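Local coordinates for protein putative glucoamylase (Bacteroides uniformis, PDB 4GL3) that probably hydrolyses glycosidic bonds as a putative glucoamylase, although its substrate has not been established, at residues E10-D15 / A343-Y348; Q161-F166 / P207-A212; V215-W220 / D266-Y271. All coordinates share one frame; numbering follows the deposited sequence.

Contact 1 (E10-D15 / A343-Y348); sequences EKQLSD and AMRYFY
The guanidinium of Arg345 meets the 10-15 segment with its edge: Leu13 O, Asp15 OD1 and a water all lie close to its plane. At the end of the group NH1 and NH2 converge on the single carbonyl oxygen Leu13 O, and the N-H...O angles, both near 138°, show that the two bonds are bent, as a two-to-one grip requires. The Arg345 NH1 to Leu13 O distance is 2.8 Å. NH2 also forms a salt bridge with Asp15 OD1 at 2.8 Å; this bond is straighter, at 166°, and reaches the oxygen on its anti side, tilted out of the carboxylate plane. A water accepts from Arg345 NE at 2.8 Å and donates to the same Asp15 OD1, closing a ring along that edge. Arg345 leaves the helix with CG opposite the backbone N (chi1 -171°) and bends at chi3, which turns its end across the loop. The arginine has a second carboxylate partner, Glu349, which meets NH1 and whose other oxygen accepts from Gln12 NE2. Obliquely to the guanidinium, that amide nitrogen lies 3.8 Å from Arg345 CD. Replacing Arg345 with a leucine would probably leave Leu13 O without both donors and the Asp15 carboxylate without its cationic mate. Beside this polar cluster, Leu13 CD1 approaches the Tyr348 ring obliquely, 4.2 Å from CE2, and both side chains rest on Leu21 of helix 15-27. Ser14 is the N-cap of that helix. The two-nitrogen grip on a backbone carbonyl, with the salt bridge, joins the helix start to helix 337-349 at the surface.

Contact 2 (Q161-F166 / P207-A212); sequences QAEWNF and PTYPIA
Tyr209 reaches across to the 161-166 segment and lies against the Glu163 backbone and side chain. Its CB starts the contact 3.7 Å from Glu163 CA, and CG is equally near that atom. With CG opposite the carbonyl carbon (chi1 -60°), the ring runs alongside Glu163, the two side chains pointing the same way. CD2 comes within 3.7 Å of Ala162 O, which approaches the ring obliquely. Over one face sits Glu163 CG, 3.6 Å from the ring centroid and only 5° off the ring normal, which identifies a CH-pi contact; toward the tip, CZ is still 3.8 Å from this methylene. The carboxylate beyond it turns to His98, which binds OE1. Glu163 centres an inverse gamma turn. Next to it, Tyr209 O accepts a weak hydrogen bond from Asn165 N (3.1 Å, 134°). Asn165 CB packs 3.4 Å from Pro210 O. The contact thus joins two connecting loops: one follows helix 146-161 and enters a short 3-10 turn, the other links helix 197-205 to helix 213-220. The Trp164 side chain touches Ala128 of helix 124-140, while Pro210 touches Arg412 of helix 404-412.

Contact 3 (V215-W220 / D266-Y271); sequences VYHKGW and DRYADY
Tyr216 OH donates to Asp266 OD2 at 2.6 Å, nearly along the C-O axis of the carboxylate. The same oxygen accepts from Tyr271 OH at 2.8 Å, on its syn side but tilted out of the carboxylate plane, so two phenols hold it. The other oxygen, OD1, takes Tyr268 N from above that plane, forming an Asx turn, and Ala269 N roughly in line with its C-O bond; four donors therefore fix the carboxylate. A second direct link joins His217 ND1 to Tyr268 OH at 2.7 Å, in a bond of 154° in which either atom may donate. One water also bridges Trp220 NE1 and Tyr271 OH.

Farther out, the Arg267 guanidinium lies flat over one face of the His217 imidazole, with centres 3.6 Å apart and planes only 15° from parallel. Arg267 takes CG between its backbone N and carbonyl carbon (chi1 71°) and bends at chi3, which folds its end back over the histidine while its own CG covers the Tyr268 ring face. The opposite imidazole face is backed by Tyr216 CD2, 3.8 Å above the plane. Tyr216 CE2 and Tyr268 CE2 touch at 4.2 Å as their side chains slide past in opposite directions.

Around the contact, His197 of helix 197-205 also bonds Tyr216 OH, and Tyr271 touches Leu239 of strand 235-239. The Tyr216-Asp266 and His217-Tyr268 bonds join helix 213-220 to the loop leading into helix 271-288.

Overall arrangement
Contacts 2 and 3 are neighbours, their centres about 19 Å apart: the 207-212 segment runs toward helix 213-220, which carries the 215-220 segment. They close in series along the chain, and no other touch joins them. Both are nested in the long loop that contact 1 closes between the N-terminal segment and helix 337-349. In space contact 1 is remote, its centre about 46 Å from that of contact 2, on opposite sides of the chain's centre, and about 39 Å from that of contact 3. A bound glycerol, probably from the crystallisation liquor, lies about 3 Å from the Gln12 side chain in contact 1; it does not by itself identify an active site.

Contact 1 (E10-D15 / A343-Y348)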
loop_
_atom_site.group_PDB
_atom_site.type_symbol
_atom_site.label_atom_id
_atom_site.label_comp_id
_atom_site.label_asym_id
_atom_site.label_seq_id
_atom_site.Cartn_x
_atom_site.Cartn_y
_atom_site.Cartn_z
ATOM N N GLU A 10 4.050 -7.290 33.271
ATOM C CA GLU A 10 2.679 -7.355 32.667
ATOM C C GLU A 10 2.463 -8.707 31.986
ATOM O O GLU A 10 3.320 -9.124 31.210
ATOM C CB GLU A 10 2.505 -6.264 31.610
ATOM C CG GLU A 10 2.752 -4.831 32.067
ATOM C CD GLU A 10 3.063 -3.914 30.887
ATOM O OE1 GLU A 10 4.079 -4.153 30.201
ATOM O OE2 GLU A 10 2.301 -2.959 30.622
ATOM N N LYS A 11 1.330 -9.380 32.233
ATOM C CA LYS A 11 1.054 -10.677 31.568
ATOM C C LYS A 11 1.086 -10.488 30.029
ATOM O O LYS A 11 0.818 -9.403 29.494
ATOM C CB LYS A 11 -0.251 -11.389 32.082
ATOM C CG LYS A 11 -1.579 -11.130 31.333
ATOM C CD LYS A 11 -2.695 -12.098 31.742
ATOM N N GLN A 12 1.477 -11.538 29.322
ATOM C CA GLN A 12 1.536 -11.476 27.871
ATOM C C GLN A 12 0.140 -11.336 27.288
ATOM O O GLN A 12 -0.811 -11.917 27.802
ATOM C CB GLN A 12 2.206 -12.727 27.332
ATOM C CG GLN A 12 3.705 -12.761 27.554
ATOM C CD GLN A 12 4.323 -13.911 26.803
ATOM O OE1 GLN A 12 4.034 -15.055 27.105
ATOM N NE2 GLN A 12 5.122 -13.616 25.782
ATOM N N LEU A 13 0.014 -10.543 26.225
ATOM C CA LEU A 13 -1.214 -10.489 25.472
ATOM C C LEU A 13 -1.323 -11.767 24.594
ATOM O O LEU A 13 -0.316 -12.280 24.068
ATOM C CB LEU A 13 -1.241 -9.206 24.603
ATOM C CG LEU A 13 -1.114 -7.819 25.294
ATOM C CD1 LEU A 13 -1.117 -6.725 24.228
ATOM C CD2 LEU A 13 -2.215 -7.599 26.323
ATOM N N SER A 14 -2.530 -12.299 24.438
ATOM C CA SER A 14 -2.771 -13.298 23.398
ATOM C C SER A 14 -2.504 -12.709 22.022
ATOM O O SER A 14 -2.393 -11.474 21.837
ATOM C CB SER A 14 -4.214 -13.797 23.447
ATOM O OG SER A 14 -5.086 -12.791 22.986
ATOM N N ASP A 15 -2.389 -13.570 21.022
ATOM C CA ASP A 15 -2.140 -13.044 19.685
ATOM C C ASP A 15 -3.291 -12.145 19.255
ATOM O O ASP A 15 -3.062 -11.101 18.644
ATOM C CB ASP A 15 -1.906 -14.168 18.675
ATOM C CG ASP A 15 -0.514 -14.795 18.797
ATOM O OD1 ASP A 15 0.418 -14.192 19.362
ATOM O OD2 ASP A 15 -0.345 -15.905 18.292
ATOM N N ALA A 343 7.713 -11.739 15.155
ATOM C CA ALA A 343 8.367 -10.431 15.029
ATOM C C ALA A 343 7.544 -9.376 15.762
ATOM O O ALA A 343 8.092 -8.536 16.474
ATOM C CB ALA A 343 8.527 -10.056 13.548
HETATM N N MSE A 344 6.221 -9.447 15.609
HETATM C CA MSE A 344 5.314 -8.515 16.274
HETATM C C MSE A 344 5.501 -8.546 17.785
HETATM O O MSE A 344 5.586 -7.508 18.436
HETATM C CB MSE A 344 3.862 -8.832 15.938
HETATM C CG MSE A 344 2.881 -7.694 16.264
HETATM SE SE MSE A 344 0.988 -8.199 15.938
HETATM C CE MSE A 344 1.062 -8.499 14.037
ATOM N N ARG A 345 5.570 -9.743 18.348
ATOM C CA ARG A 345 5.667 -9.881 19.783
ATOM C C ARG A 345 7.029 -9.393 20.277
ATOM O O ARG A 345 7.115 -8.802 21.360
ATOM C CB ARG A 345 5.402 -11.329 20.228
ATOM C CG ARG A 345 5.272 -11.507 21.739
ATOM C CD ARG A 345 4.746 -12.901 22.091
ATOM N NE ARG A 345 3.369 -13.092 21.631
ATOM C CZ ARG A 345 2.283 -12.677 22.283
ATOM N NH1 ARG A 345 2.394 -12.045 23.455
ATOM N NH2 ARG A 345 1.076 -12.899 21.757
ATOM N N TYR A 346 8.076 -9.648 19.504
ATOM C CA TYR A 346 9.425 -9.195 19.855
ATOM C C TYR A 346 9.489 -7.650 19.834
ATOM O O TYR A 346 10.042 -7.030 20.758
ATOM C CB TYR A 346 10.464 -9.807 18.900
ATOM C CG TYR A 346 11.875 -9.261 19.107
ATOM C CD1 TYR A 346 12.655 -9.659 20.194
ATOM C CD2 TYR A 346 12.411 -8.338 18.219
ATOM C CE1 TYR A 346 13.939 -9.160 20.369
ATOM C CE2 TYR A 346 13.680 -7.830 18.394
ATOM C CZ TYR A 346 14.422 -8.231 19.463
ATOM O OH TYR A 346 15.664 -7.704 19.597
ATOM N N PHE A 347 8.882 -7.047 18.804
ATOM C CA PHE A 347 8.887 -5.608 18.658
ATOM C C PHE A 347 8.146 -4.957 19.815
ATOM O O PHE A 347 8.565 -3.913 20.299
ATOM C CB PHE A 347 8.230 -5.150 17.345
ATOM C CG PHE A 347 8.933 -5.603 16.087
ATOM C CD1 PHE A 347 10.276 -5.923 16.066
ATOM C CD2 PHE A 347 8.223 -5.676 14.905
ATOM C CE1 PHE A 347 10.886 -6.326 14.884
ATOM C CE2 PHE A 347 8.818 -6.062 13.725
ATOM C CZ PHE A 347 10.161 -6.393 13.714
ATOM N N TYR A 348 7.043 -5.570 20.241
ATOM C CA TYR A 348 6.239 -5.019 21.322
ATOM C C TYR A 348 6.846 -5.317 22.689
ATOM O O TYR A 348 7.034 -4.406 23.499
ATOM C CB TYR A 348 4.813 -5.567 21.282
ATOM C CG TYR A 348 3.916 -4.967 22.334
ATOM C CD1 TYR A 348 3.420 -3.668 22.194
ATOM C CD2 TYR A 348 3.545 -5.677 23.437
ATOM C CE1 TYR A 348 2.615 -3.109 23.165
ATOM C CE2 TYR A 348 2.735 -5.122 24.400
ATOM C CZ TYR A 348 2.285 -3.842 24.244
ATOM O OH TYR A 348 1.503 -3.292 25.196
HETATM O O HOH W 1 3.235 -14.092 18.984
#

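Contact 2 (Q161-F166 / P207-A212)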
loop_
_atom_site.group_PDB
_atom_site.type_symbol
_atom_site.label_atom_id
_atom_site.label_comp_id
_atom_site.label_asym_id
_atom_site.label_seq_id
_atom_site.Cartn_x
_atom_site.Cartn_y
_atom_site.Cartn_z
ATOM N N GLN A 161 -14.080 9.120 -13.938
ATOM C CA GLN A 161 -13.290 10.249 -14.458
ATOM C C GLN A 161 -11.770 9.979 -14.518
ATOM O O GLN A 161 -11.029 10.811 -15.071
ATOM C CB GLN A 161 -13.592 11.519 -13.661
ATOM C CG GLN A 161 -14.968 12.108 -13.852
ATOM C CD GLN A 161 -15.130 13.494 -13.152
ATOM O OE1 GLN A 161 -14.468 13.802 -12.152
ATOM N NE2 GLN A 161 -15.990 14.330 -13.698
ATOM N N ALA A 162 -11.310 8.826 -13.992
ATOM C CA ALA A 162 -9.877 8.530 -13.927
ATOM C C ALA A 162 -9.433 8.028 -15.307
ATOM O O ALA A 162 -9.819 6.935 -15.700
ATOM C CB ALA A 162 -9.542 7.508 -12.856
ATOM N N GLU A 163 -8.603 8.830 -16.011
ATOM C CA GLU A 163 -8.256 8.576 -17.436
ATOM C C GLU A 163 -7.009 7.698 -17.596
ATOM O O GLU A 163 -5.957 8.144 -18.079
ATOM C CB GLU A 163 -8.066 9.890 -18.197
ATOM C CG GLU A 163 -9.308 10.769 -18.313
ATOM C CD GLU A 163 -8.928 12.171 -18.776
ATOM O OE1 GLU A 163 -8.151 12.299 -19.769
ATOM O OE2 GLU A 163 -9.348 13.134 -18.103
ATOM N N TRP A 164 -7.127 6.434 -17.201
ATOM C CA TRP A 164 -5.965 5.517 -17.225
ATOM C C TRP A 164 -5.269 5.510 -18.603
ATOM O O TRP A 164 -4.034 5.610 -18.683
ATOM C CB TRP A 164 -6.389 4.090 -16.809
ATOM C CG TRP A 164 -7.081 4.097 -15.485
ATOM C CD1 TRP A 164 -8.409 4.032 -15.265
ATOM C CD2 TRP A 164 -6.460 4.222 -14.204
ATOM N NE1 TRP A 164 -8.685 4.153 -13.922
ATOM C CE2 TRP A 164 -7.496 4.258 -13.242
ATOM C CE3 TRP A 164 -5.127 4.335 -13.776
ATOM C CZ2 TRP A 164 -7.242 4.408 -11.868
ATOM C CZ3 TRP A 164 -4.860 4.497 -12.424
ATOM C CH2 TRP A 164 -5.920 4.539 -11.469
ATOM N N ASN A 165 -6.055 5.404 -19.661
ATOM C CA ASN A 165 -5.449 5.204 -20.974
ATOM C C ASN A 165 -4.685 6.415 -21.485
ATOM O O ASN A 165 -3.780 6.246 -22.306
ATOM C CB ASN A 165 -6.426 4.719 -22.045
ATOM C CG ASN A 165 -5.697 4.136 -23.243
ATOM O OD1 ASN A 165 -4.909 3.213 -23.094
ATOM N ND2 ASN A 165 -5.968 4.671 -24.448
ATOM N N PHE A 166 -5.005 7.618 -20.984
ATOM C CA PHE A 166 -4.201 8.808 -21.300
ATOM C C PHE A 166 -2.716 8.577 -20.968
ATOM O O PHE A 166 -1.850 9.071 -21.673
ATOM C CB PHE A 166 -4.749 10.006 -20.517
ATOM C CG PHE A 166 -3.948 11.270 -20.682
ATOM C CD1 PHE A 166 -4.054 12.031 -21.862
ATOM C CD2 PHE A 166 -3.039 11.657 -19.722
ATOM C CE1 PHE A 166 -3.326 13.188 -22.005
ATOM C CE2 PHE A 166 -2.282 12.805 -19.890
ATOM C CZ PHE A 166 -2.465 13.567 -21.014
ATOM N N PRO A 207 -14.364 1.466 -16.782
ATOM C CA PRO A 207 -15.497 1.430 -17.690
ATOM C C PRO A 207 -15.446 2.530 -18.756
ATOM O O PRO A 207 -16.252 2.512 -19.667
ATOM C CB PRO A 207 -16.693 1.682 -16.761
ATOM C CG PRO A 207 -16.117 2.567 -15.692
ATOM C CD PRO A 207 -14.765 1.961 -15.449
ATOM N N THR A 208 -14.513 3.473 -18.642
ATOM C CA THR A 208 -14.560 4.685 -19.443
ATOM C C THR A 208 -13.271 4.973 -20.187
ATOM O O THR A 208 -13.330 5.431 -21.288
ATOM C CB THR A 208 -14.863 5.874 -18.517
ATOM O OG1 THR A 208 -14.072 5.725 -17.331
ATOM C CG2 THR A 208 -16.392 5.902 -18.132
ATOM N N TYR A 209 -12.112 4.703 -19.593
ATOM C CA TYR A 209 -10.811 4.969 -20.225
ATOM C C TYR A 209 -9.870 3.756 -20.045
ATOM O O TYR A 209 -8.786 3.884 -19.501
ATOM C CB TYR A 209 -10.187 6.184 -19.553
ATOM C CG TYR A 209 -11.015 7.422 -19.662
ATOM C CD1 TYR A 209 -10.989 8.193 -20.843
ATOM C CD2 TYR A 209 -11.850 7.832 -18.606
ATOM C CE1 TYR A 209 -11.772 9.342 -20.970
ATOM C CE2 TYR A 209 -12.642 8.977 -18.726
ATOM C CZ TYR A 209 -12.582 9.734 -19.891
ATOM O OH TYR A 209 -13.355 10.852 -20.033
ATOM N N PRO A 210 -10.305 2.578 -20.466
ATOM C CA PRO A 210 -9.503 1.355 -20.234
ATOM C C PRO A 210 -8.272 1.261 -21.148
ATOM O O PRO A 210 -8.254 1.842 -22.249
ATOM C CB PRO A 210 -10.456 0.226 -20.602
ATOM C CG PRO A 210 -11.352 0.841 -21.642
ATOM C CD PRO A 210 -11.555 2.290 -21.166
ATOM N N ILE A 211 -7.274 0.544 -20.667
ATOM C CA ILE A 211 -6.092 0.171 -21.462
ATOM C C ILE A 211 -6.352 -1.068 -22.312
ATOM O O ILE A 211 -7.176 -1.912 -21.979
ATOM C CB ILE A 211 -4.844 -0.027 -20.566
ATOM C CG1 ILE A 211 -5.066 -1.225 -19.590
ATOM C CG2 ILE A 211 -4.497 1.253 -19.807
ATOM C CD1 ILE A 211 -3.822 -1.718 -18.923
ATOM N N ALA A 212 -5.646 -1.163 -23.435
ATOM C CA ALA A 212 -5.607 -2.387 -24.225
ATOM C C ALA A 212 -4.857 -3.485 -23.425
ATOM O O ALA A 212 -4.012 -3.200 -22.587
ATOM C CB ALA A 212 -4.935 -2.128 -25.602
HETATM O O HOH W 2 -4.355 1.302 -24.481
#

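Contact 3 (V215-W220 / D266-Y271)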
loop_
_atom_site.group_PDB
_atom_site.type_symbol
_atom_site.label_atom_id
_atom_site.label_comp_id
_atom_site.label_asym_id
_atom_site.label_seq_id
_atom_site.Cartn_x
_atom_site.Cartn_y
_atom_site.Cartn_z
ATOM N N VAL A 215 -1.038 -3.503 -23.386
ATOM C CA VAL A 215 -0.382 -2.576 -22.473
ATOM C C VAL A 215 0.143 -3.364 -21.263
ATOM O O VAL A 215 1.267 -3.114 -20.783
ATOM C CB VAL A 215 -1.331 -1.401 -22.074
ATOM C CG1 VAL A 215 -0.822 -0.550 -20.899
ATOM C CG2 VAL A 215 -1.664 -0.509 -23.288
ATOM N N TYR A 216 -0.658 -4.302 -20.769
ATOM C CA TYR A 216 -0.232 -5.153 -19.661
ATOM C C TYR A 216 0.861 -6.143 -20.122
ATOM O O TYR A 216 1.935 -6.224 -19.531
ATOM C CB TYR A 216 -1.423 -5.949 -19.108
ATOM C CG TYR A 216 -1.144 -6.828 -17.923
ATOM C CD1 TYR A 216 -0.739 -6.290 -16.732
ATOM C CD2 TYR A 216 -1.325 -8.196 -17.993
ATOM C CE1 TYR A 216 -0.524 -7.075 -15.636
ATOM C CE2 TYR A 216 -1.092 -8.998 -16.911
ATOM C CZ TYR A 216 -0.693 -8.434 -15.727
ATOM O OH TYR A 216 -0.462 -9.237 -14.621
ATOM N N HIS A 217 0.571 -6.907 -21.168
ATOM C CA HIS A 217 1.466 -7.997 -21.566
ATOM C C HIS A 217 2.827 -7.532 -22.113
ATOM O O HIS A 217 3.839 -8.164 -21.835
ATOM C CB HIS A 217 0.756 -8.949 -22.546
ATOM C CG HIS A 217 -0.417 -9.631 -21.922
ATOM N ND1 HIS A 217 -0.277 -10.559 -20.903
ATOM C CD2 HIS A 217 -1.747 -9.495 -22.131
ATOM C CE1 HIS A 217 -1.477 -10.982 -20.541
ATOM N NE2 HIS A 217 -2.386 -10.359 -21.272
ATOM N N LYS A 218 2.861 -6.414 -22.843
ATOM C CA LYS A 218 4.138 -5.863 -23.357
ATOM C C LYS A 218 4.803 -4.823 -22.472
ATOM O O LYS A 218 6.001 -4.698 -22.478
ATOM C CB LYS A 218 3.923 -5.235 -24.725
ATOM C CG LYS A 218 3.528 -6.245 -25.767
ATOM C CD LYS A 218 3.356 -5.520 -27.093
ATOM C CE LYS A 218 3.310 -6.458 -28.277
ATOM N NZ LYS A 218 1.895 -6.891 -28.490
ATOM N N GLY A 219 4.032 -4.063 -21.718
ATOM C CA GLY A 219 4.599 -3.045 -20.875
ATOM C C GLY A 219 4.940 -3.530 -19.470
ATOM O O GLY A 219 6.090 -3.526 -19.067
ATOM N N TRP A 220 3.935 -3.923 -18.698
ATOM C CA TRP A 220 4.188 -4.403 -17.363
ATOM C C TRP A 220 5.038 -5.664 -17.365
ATOM O O TRP A 220 5.998 -5.742 -16.608
ATOM C CB TRP A 220 2.889 -4.650 -16.607
ATOM C CG TRP A 220 3.014 -5.291 -15.297
ATOM C CD1 TRP A 220 2.736 -6.593 -15.019
ATOM C CD2 TRP A 220 3.413 -4.698 -14.050
ATOM N NE1 TRP A 220 2.891 -6.836 -13.708
ATOM C CE2 TRP A 220 3.338 -5.706 -13.079
ATOM C CE3 TRP A 220 3.853 -3.438 -13.672
ATOM C CZ2 TRP A 220 3.653 -5.490 -11.750
ATOM C CZ3 TRP A 220 4.163 -3.210 -12.351
ATOM C CH2 TRP A 220 4.072 -4.231 -11.401
ATOM N N ASP A 266 -2.160 -15.455 -13.215
ATOM C CA ASP A 266 -2.257 -15.020 -14.624
ATOM C C ASP A 266 -1.285 -15.899 -15.379
ATOM O O ASP A 266 -0.815 -16.909 -14.821
ATOM C CB ASP A 266 -2.026 -13.517 -14.801
ATOM C CG ASP A 266 -0.612 -13.076 -14.460
ATOM O OD1 ASP A 266 0.242 -13.944 -14.154
ATOM O OD2 ASP A 266 -0.383 -11.848 -14.438
ATOM N N ARG A 267 -0.983 -15.574 -16.634
ATOM C CA ARG A 267 -0.108 -16.456 -17.412
ATOM C C ARG A 267 1.340 -16.396 -16.929
ATOM O O ARG A 267 2.094 -17.161 -17.363
ATOM C CB ARG A 267 -0.185 -16.158 -18.926
ATOM C CG ARG A 267 0.451 -14.848 -19.366
ATOM C CD ARG A 267 0.524 -14.721 -20.900
ATOM N NE ARG A 267 -0.758 -14.284 -21.459
ATOM C CZ ARG A 267 -0.924 -13.618 -22.618
ATOM N NH1 ARG A 267 0.107 -13.269 -23.394
ATOM N NH2 ARG A 267 -2.149 -13.270 -23.016
ATOM N N TYR A 268 1.710 -15.454 -16.076
ATOM C CA TYR A 268 3.077 -15.284 -15.625
ATOM C C TYR A 268 3.312 -15.875 -14.240
ATOM O O TYR A 268 4.373 -16.376 -14.002
ATOM C CB TYR A 268 3.452 -13.790 -15.584
ATOM C CG TYR A 268 3.159 -13.110 -16.912
ATOM C CD1 TYR A 268 3.863 -13.455 -18.052
ATOM C CD2 TYR A 268 2.152 -12.183 -17.033
ATOM C CE1 TYR A 268 3.566 -12.885 -19.286
ATOM C CE2 TYR A 268 1.864 -11.601 -18.254
ATOM C CZ TYR A 268 2.547 -11.981 -19.373
ATOM O OH TYR A 268 2.246 -11.408 -20.576
ATOM N N ALA A 269 2.368 -15.787 -13.315
ATOM C CA ALA A 269 2.643 -16.279 -11.969
ATOM C C ALA A 269 1.407 -16.710 -11.182
ATOM O O ALA A 269 0.250 -16.327 -11.492
ATOM C CB ALA A 269 3.401 -15.237 -11.155
ATOM N N ASP A 270 1.693 -17.509 -10.158
ATOM C CA ASP A 270 0.771 -17.773 -9.048
ATOM C C ASP A 270 1.123 -16.763 -7.976
ATOM O O ASP A 270 2.194 -16.831 -7.361
ATOM C CB ASP A 270 0.961 -19.208 -8.571
ATOM C CG ASP A 270 0.192 -19.535 -7.303
ATOM O OD1 ASP A 270 -0.228 -18.648 -6.553
ATOM O OD2 ASP A 270 0.039 -20.725 -7.050
ATOM N N TYR A 271 0.235 -15.801 -7.772
ATOM C CA TYR A 271 0.572 -14.653 -6.935
ATOM C C TYR A 271 0.628 -14.994 -5.466
ATOM O O TYR A 271 1.357 -14.350 -4.715
ATOM C CB TYR A 271 -0.315 -13.451 -7.226
ATOM C CG TYR A 271 0.080 -12.879 -8.572
ATOM C CD1 TYR A 271 1.189 -12.058 -8.697
ATOM C CD2 TYR A 271 -0.586 -13.254 -9.741
ATOM C CE1 TYR A 271 1.614 -11.595 -9.942
ATOM C CE2 TYR A 271 -0.178 -12.778 -10.985
ATOM C CZ TYR A 271 0.932 -11.959 -11.078
ATOM O OH TYR A 271 1.356 -11.513 -12.320
HETATM O O HOH W 3 5.206 -10.728 -21.457
HETATM O O HOH W 4 2.793 -9.172 -12.112
#